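Lipoprotein (Colwellia psychrerythraea, PDB 3O0Y) is of unknown function, a putative bacterial lipoprotein of the DUF885 family, probably related to zinc metallopeptidases. Local coordinates at residues A[46-51]-A[150-155]. Numbering follows the deposited sequence.
Sequences RALSAT and RVMQND
Leu48 and Thr51 face Val151 where helices 47-53 and 144-154 lie side by side; the axes of segments 47-51 and 150-154 pass 9.7 Å apart at closest approach and run the same way at 31°. The closest CA pair is Leu48 with Val151, 6.5 Å apart. Val151 is the central piece: a chi1 of 169° sets CG1 opposite the backbone N and turns this methyl to helix 47-53, where it enters between the two residues. There CG1 lies 3.4 Å from Leu48 O, 3.9 Å from Leu48 CD2 and 4.0 Å from Thr51 CG2, so it touches a carbonyl oxygen as well as two methyls. Leu48 CD2 also touches CG of Met152, the residue next to Val151 around the helix, at 3.7 Å, the two side chains crossing at a slant. Thr51 divides its branches: CG2, anti to the backbone N, turns to Val151 and comes 4.1 Å from Asp155 O, whereas OG1 is hydrogen-bonded to Arg170 NH1. No hydrogen bond joins the segments; the interface is van der Waals contact, burying 221 Å² over both sides. Asp155 OD1 forms a salt bridge with Lys413. Helix 161-172 packs against both partners, Arg170 touching Leu48 and Met152, while Phe220 of helix 219-228 meets Met152, and Phe43 of helix 27-44 lies against Ser49 and Ala50.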
loop_
_atom_site.group_PDB
_atom_site.type_symbol
_atom_site.label_atom_id
_atom_site.label_comp_id
_atom_site.label_asym_id
_atom_site.label_seq_id
_atom_site.Cartn_x
_atom_site.Cartn_y
_atom_site.Cartn_z
ATOM N N ARG A 46 15.165 0.393 9.333
ATOM C CA ARG A 46 14.440 0.212 8.084
ATOM C C ARG A 46 15.024 1.168 7.068
ATOM O O ARG A 46 14.331 2.045 6.496
ATOM C CB ARG A 46 12.926 0.449 8.262
ATOM C CG ARG A 46 12.265 -0.578 9.112
ATOM C CD ARG A 46 12.149 -1.910 8.418
ATOM N NE ARG A 46 11.406 -2.911 9.163
ATOM C CZ ARG A 46 11.965 -3.792 10.000
ATOM N NH1 ARG A 46 13.258 -3.735 10.308
ATOM N NH2 ARG A 46 11.217 -4.724 10.578
ATOM N N ALA A 47 16.334 0.989 6.820
ATOM C CA ALA A 47 17.092 1.982 6.017
ATOM C C ALA A 47 16.611 2.059 4.557
ATOM O O ALA A 47 16.692 3.116 3.930
ATOM C CB ALA A 47 18.602 1.702 6.075
ATOM N N LEU A 48 16.027 0.977 4.020
ATOM C CA LEU A 48 15.437 1.033 2.665
ATOM C C LEU A 48 14.167 1.858 2.610
ATOM O O LEU A 48 13.954 2.607 1.664
ATOM C CB LEU A 48 15.174 -0.378 2.140
ATOM C CG LEU A 48 16.602 -0.784 1.755
ATOM C CD1 LEU A 48 17.275 -1.855 2.510
ATOM C CD2 LEU A 48 17.014 -0.489 0.358
ATOM N N SER A 49 13.337 1.815 3.648
ATOM C CA SER A 49 12.239 2.792 3.775
ATOM C C SER A 49 12.730 4.243 3.852
ATOM O O SER A 49 12.149 5.146 3.253
ATOM C CB SER A 49 11.327 2.425 4.988
ATOM O OG SER A 49 10.594 1.258 4.640
ATOM N N ALA A 50 13.821 4.478 4.593
ATOM C CA ALA A 50 14.429 5.781 4.648
ATOM C C ALA A 50 14.776 6.215 3.233
ATOM O O ALA A 50 14.444 7.323 2.804
ATOM C CB ALA A 50 15.729 5.754 5.530
ATOM N N THR A 51 15.497 5.346 2.504
ATOM C CA THR A 51 15.791 5.663 1.083
ATOM C C THR A 51 14.539 5.986 0.213
ATOM O O THR A 51 14.549 6.933 -0.578
ATOM C CB THR A 51 16.604 4.501 0.455
ATOM O OG1 THR A 51 17.825 4.363 1.196
ATOM C CG2 THR A 51 16.837 4.776 -1.091
ATOM N N ARG A 150 13.091 -3.760 -5.019
ATOM C CA ARG A 150 12.288 -2.690 -5.638
ATOM C C ARG A 150 12.757 -1.262 -5.265
ATOM O O ARG A 150 12.826 -0.366 -6.128
ATOM C CB ARG A 150 10.758 -2.875 -5.342
ATOM C CG ARG A 150 9.851 -1.767 -5.953
ATOM C CD ARG A 150 9.100 -1.995 -7.348
ATOM N NE ARG A 150 8.128 -0.882 -7.661
ATOM C CZ ARG A 150 7.658 -0.493 -8.866
ATOM N NH1 ARG A 150 8.003 -1.070 -10.043
ATOM N NH2 ARG A 150 6.815 0.529 -8.874
ATOM N N VAL A 151 13.045 -1.046 -3.984
ATOM C CA VAL A 151 13.507 0.269 -3.518
ATOM C C VAL A 151 14.855 0.597 -4.170
ATOM O O VAL A 151 15.097 1.733 -4.607
ATOM C CB VAL A 151 13.572 0.389 -1.993
ATOM C CG1 VAL A 151 14.332 1.686 -1.545
ATOM C CG2 VAL A 151 12.159 0.342 -1.380
ATOM N N MET A 152 15.735 -0.395 -4.146
ATOM C CA MET A 152 17.072 -0.197 -4.676
ATOM C C MET A 152 17.024 0.136 -6.173
ATOM O O MET A 152 17.807 0.951 -6.646
ATOM C CB MET A 152 17.944 -1.427 -4.413
ATOM C CG MET A 152 18.383 -1.617 -2.944
ATOM S SD MET A 152 19.522 -3.019 -2.605
ATOM C CE MET A 152 20.918 -2.398 -3.675
ATOM N N GLN A 153 16.067 -0.426 -6.919
ATOM C CA GLN A 153 16.044 -0.248 -8.348
ATOM C C GLN A 153 15.255 0.991 -8.734
ATOM O O GLN A 153 15.479 1.562 -9.805
ATOM C CB GLN A 153 15.489 -1.496 -9.038
ATOM C CG GLN A 153 16.382 -2.710 -8.920
ATOM C CD GLN A 153 15.726 -3.991 -9.369
ATOM O OE1 GLN A 153 14.721 -3.984 -10.077
ATOM N NE2 GLN A 153 16.238 -5.108 -8.859
ATOM N N ASN A 154 14.359 1.438 -7.875
ATOM C CA ASN A 154 13.507 2.576 -8.214
ATOM C C ASN A 154 13.812 3.857 -7.507
ATOM O O ASN A 154 13.637 4.927 -8.068
ATOM C CB ASN A 154 12.036 2.163 -7.964
ATOM C CG ASN A 154 11.568 1.228 -9.043
ATOM O OD1 ASN A 154 11.245 1.680 -10.159
ATOM N ND2 ASN A 154 11.679 -0.062 -8.796
ATOM N N ASP A 155 14.058 3.776 -6.215
ATOM C CA ASP A 155 14.108 4.950 -5.384
ATOM C C ASP A 155 15.516 5.375 -5.013
ATOM O O ASP A 155 15.742 6.521 -4.675
ATOM C CB ASP A 155 13.346 4.661 -4.083
ATOM C CG ASP A 155 11.889 4.276 -4.338
ATOM O OD1 ASP A 155 11.175 5.059 -4.985
ATOM O OD2 ASP A 155 11.472 3.216 -3.820
#